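Local structure of sister chromatid cohesion protein 2 (Saccharomyces cerevisiae, 4XDN) at residues E127-S130 against P131-S135. The protein pairs through this N-terminal region with Scc4 to form the complex that stably loads cohesin onto chromatin for sister chromatid cohesion. Sequence-based numbering, arbitrary orientation.
Sequences EGLS and PLAQS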
ATOM      1  N   GLU B 127     -28.780   8.873 -26.765  1.00 46.46           N
ATOM      2  CA  GLU B 127     -28.133   9.411 -27.954  1.00 43.13           C
ATOM      3  C   GLU B 127     -26.975   8.511 -28.375  1.00 39.77           C
ATOM      4  O   GLU B 127     -26.053   8.267 -27.596  1.00 40.60           O
ATOM      5  CB  GLU B 127     -27.639  10.834 -27.687  1.00 45.07           C
ATOM      6  CG  GLU B 127     -26.883  11.471 -28.840  1.00 49.30           C
ATOM      7  CD  GLU B 127     -26.350  12.845 -28.488  1.00 54.35           C
ATOM      8  OE1 GLU B 127     -25.278  13.220 -29.010  1.00 55.54           O
ATOM      9  OE2 GLU B 127     -27.001  13.549 -27.687  1.00 57.51           O
ATOM     10  N   GLY B 128     -27.034   8.018 -29.610  1.00 36.81           N
ATOM     11  CA  GLY B 128     -26.018   7.121 -30.131  1.00 36.20           C
ATOM     12  C   GLY B 128     -26.515   5.692 -30.238  1.00 36.29           C
ATOM     13  O   GLY B 128     -25.903   4.866 -30.917  1.00 37.52           O
ATOM     14  N   LEU B 129     -27.619   5.389 -29.561  1.00 35.56           N
ATOM     15  CA  LEU B 129     -28.231   4.072 -29.676  1.00 34.36           C
ATOM     16  C   LEU B 129     -28.916   3.936 -31.023  1.00 33.21           C
ATOM     17  O   LEU B 129     -29.522   4.885 -31.521  1.00 31.42           O
ATOM     18  CB  LEU B 129     -29.246   3.826 -28.555  1.00 35.90           C
ATOM     19  CG  LEU B 129     -28.711   3.460 -27.170  1.00 37.40           C
ATOM     20  CD1 LEU B 129     -29.868   3.295 -26.198  1.00 37.88           C
ATOM     21  CD2 LEU B 129     -27.874   2.188 -27.217  1.00 38.01           C
ATOM     22  N   SER B 130     -28.808   2.752 -31.613  1.00 31.25           N
ATOM     23  CA  SER B 130     -29.495   2.463 -32.860  1.00 29.53           C
ATOM     24  C   SER B 130     -31.002   2.583 -32.655  1.00 28.74           C
ATOM     25  O   SER B 130     -31.491   2.391 -31.540  1.00 26.74           O
ATOM     26  CB  SER B 130     -29.143   1.063 -33.360  1.00 29.89           C
ATOM     27  OG  SER B 130     -29.650   0.076 -32.475  1.00 30.74           O
ATOM     28  N   PRO B 131     -31.744   2.905 -33.726  1.00 29.17           N
ATOM     29  CA  PRO B 131     -33.207   2.981 -33.641  1.00 29.17           C
ATOM     30  C   PRO B 131     -33.840   1.736 -33.018  1.00 27.50           C
ATOM     31  O   PRO B 131     -34.750   1.856 -32.196  1.00 29.17           O
ATOM     32  CB  PRO B 131     -33.633   3.137 -35.104  1.00 31.23           C
ATOM     33  CG  PRO B 131     -32.485   3.827 -35.749  1.00 33.57           C
ATOM     34  CD  PRO B 131     -31.250   3.309 -35.056  1.00 31.06           C
ATOM     35  N   LEU B 132     -33.359   0.556 -33.396  1.00 27.17           N
ATOM     36  CA  LEU B 132     -33.918  -0.685 -32.870  1.00 26.98           C
ATOM     37  C   LEU B 132     -33.666  -0.795 -31.369  1.00 26.88           C
ATOM     38  O   LEU B 132     -34.557  -1.163 -30.605  1.00 27.62           O
ATOM     39  CB  LEU B 132     -33.328  -1.897 -33.597  1.00 26.43           C
ATOM     40  CG  LEU B 132     -33.841  -3.264 -33.133  1.00 26.17           C
ATOM     41  CD1 LEU B 132     -35.355  -3.375 -33.310  1.00 25.02           C
ATOM     42  CD2 LEU B 132     -33.133  -4.383 -33.880  1.00 28.32           C
ATOM     43  N   ALA B 133     -32.448  -0.466 -30.950  1.00 28.98           N
ATOM     44  CA  ALA B 133     -32.100  -0.475 -29.536  1.00 27.92           C
ATOM     45  C   ALA B 133     -32.972   0.504 -28.760  1.00 26.61           C
ATOM     46  O   ALA B 133     -33.396   0.216 -27.642  1.00 25.24           O
ATOM     47  CB  ALA B 133     -30.629  -0.137 -29.351  1.00 30.01           C
ATOM     48  N   GLN B 134     -33.235   1.662 -29.360  1.00 28.42           N
ATOM     49  CA  GLN B 134     -34.099   2.663 -28.741  1.00 31.12           C
ATOM     50  C   GLN B 134     -35.531   2.150 -28.626  1.00 29.96           C
ATOM     51  O   GLN B 134     -36.189   2.343 -27.608  1.00 31.12           O
ATOM     52  CB  GLN B 134     -34.078   3.971 -29.540  1.00 35.34           C
ATOM     53  CG  GLN B 134     -32.765   4.732 -29.466  1.00 41.54           C
ATOM     54  CD  GLN B 134     -32.722   5.921 -30.412  1.00 47.37           C
ATOM     55  OE1 GLN B 134     -33.757   6.391 -30.891  1.00 49.00           O
ATOM     56  NE2 GLN B 134     -31.518   6.408 -30.692  1.00 48.70           N
ATOM     57  N   SER B 135     -36.005   1.488 -29.675  1.00 29.33           N
ATOM     58  CA  SER B 135     -37.378   0.997 -29.708  1.00 30.33           C
ATOM     59  C   SER B 135     -37.628  -0.073 -28.651  1.00 30.30           C
ATOM     60  O   SER B 135     -38.613  -0.012 -27.919  1.00 30.27           O
ATOM     61  CB  SER B 135     -37.709   0.441 -31.091  1.00 31.27           C
ATOM     62  OG  SER B 135     -39.058   0.017 -31.149  1.00 36.22           O
TER
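S130 OG accepts a hydrogen bond from A133 N at 3.2 Å, bent only modestly (157° at the hydrogen). The hydroxyl is put there by a chi1 of 66°, which sets OG between the backbone N and the carbonyl carbon and turns it back over the first turn of the helix. The same oxygen lies 3.3 Å from A133 CB, so the methyl sits right beside the hydroxyl. One residue further on, Q134 N donates to S130 O at 2.9 Å, the first i to i+4 bond of the helix. S130 is thus the N-cap of helix 131-139: its side chain occupies an amide that has no carbonyl of a preceding turn to bind, while its own carbonyl starts the helical bonding pattern. P131 suits the first helical position, because its ring holds phi close to the helical value and an amide hydrogen is not needed there; S135 N then bonds to P131 O.

Q134 reaches back alongside the incoming chain. Its CG, anti to the carbonyl carbon, packs 3.7 Å from L129 CB, and the extended chain beyond brings NE2 to L129 O in a weak, strongly bent bond of 2.6 Å. L129 is buried, and its CD2 makes a loose apolar contact with A133 CB at 4.2 Å; both residues also pack on the partner protein. Before it, G128 has a positive phi of 107°, a backbone shape that glycine adopts readily because it carries no CB to crowd the carbonyl oxygen of E127. An acidic side chain of the partner protein's chain also hydrogen-bonds S130 OG, and an aromatic side chain of that chain bonds A133 O.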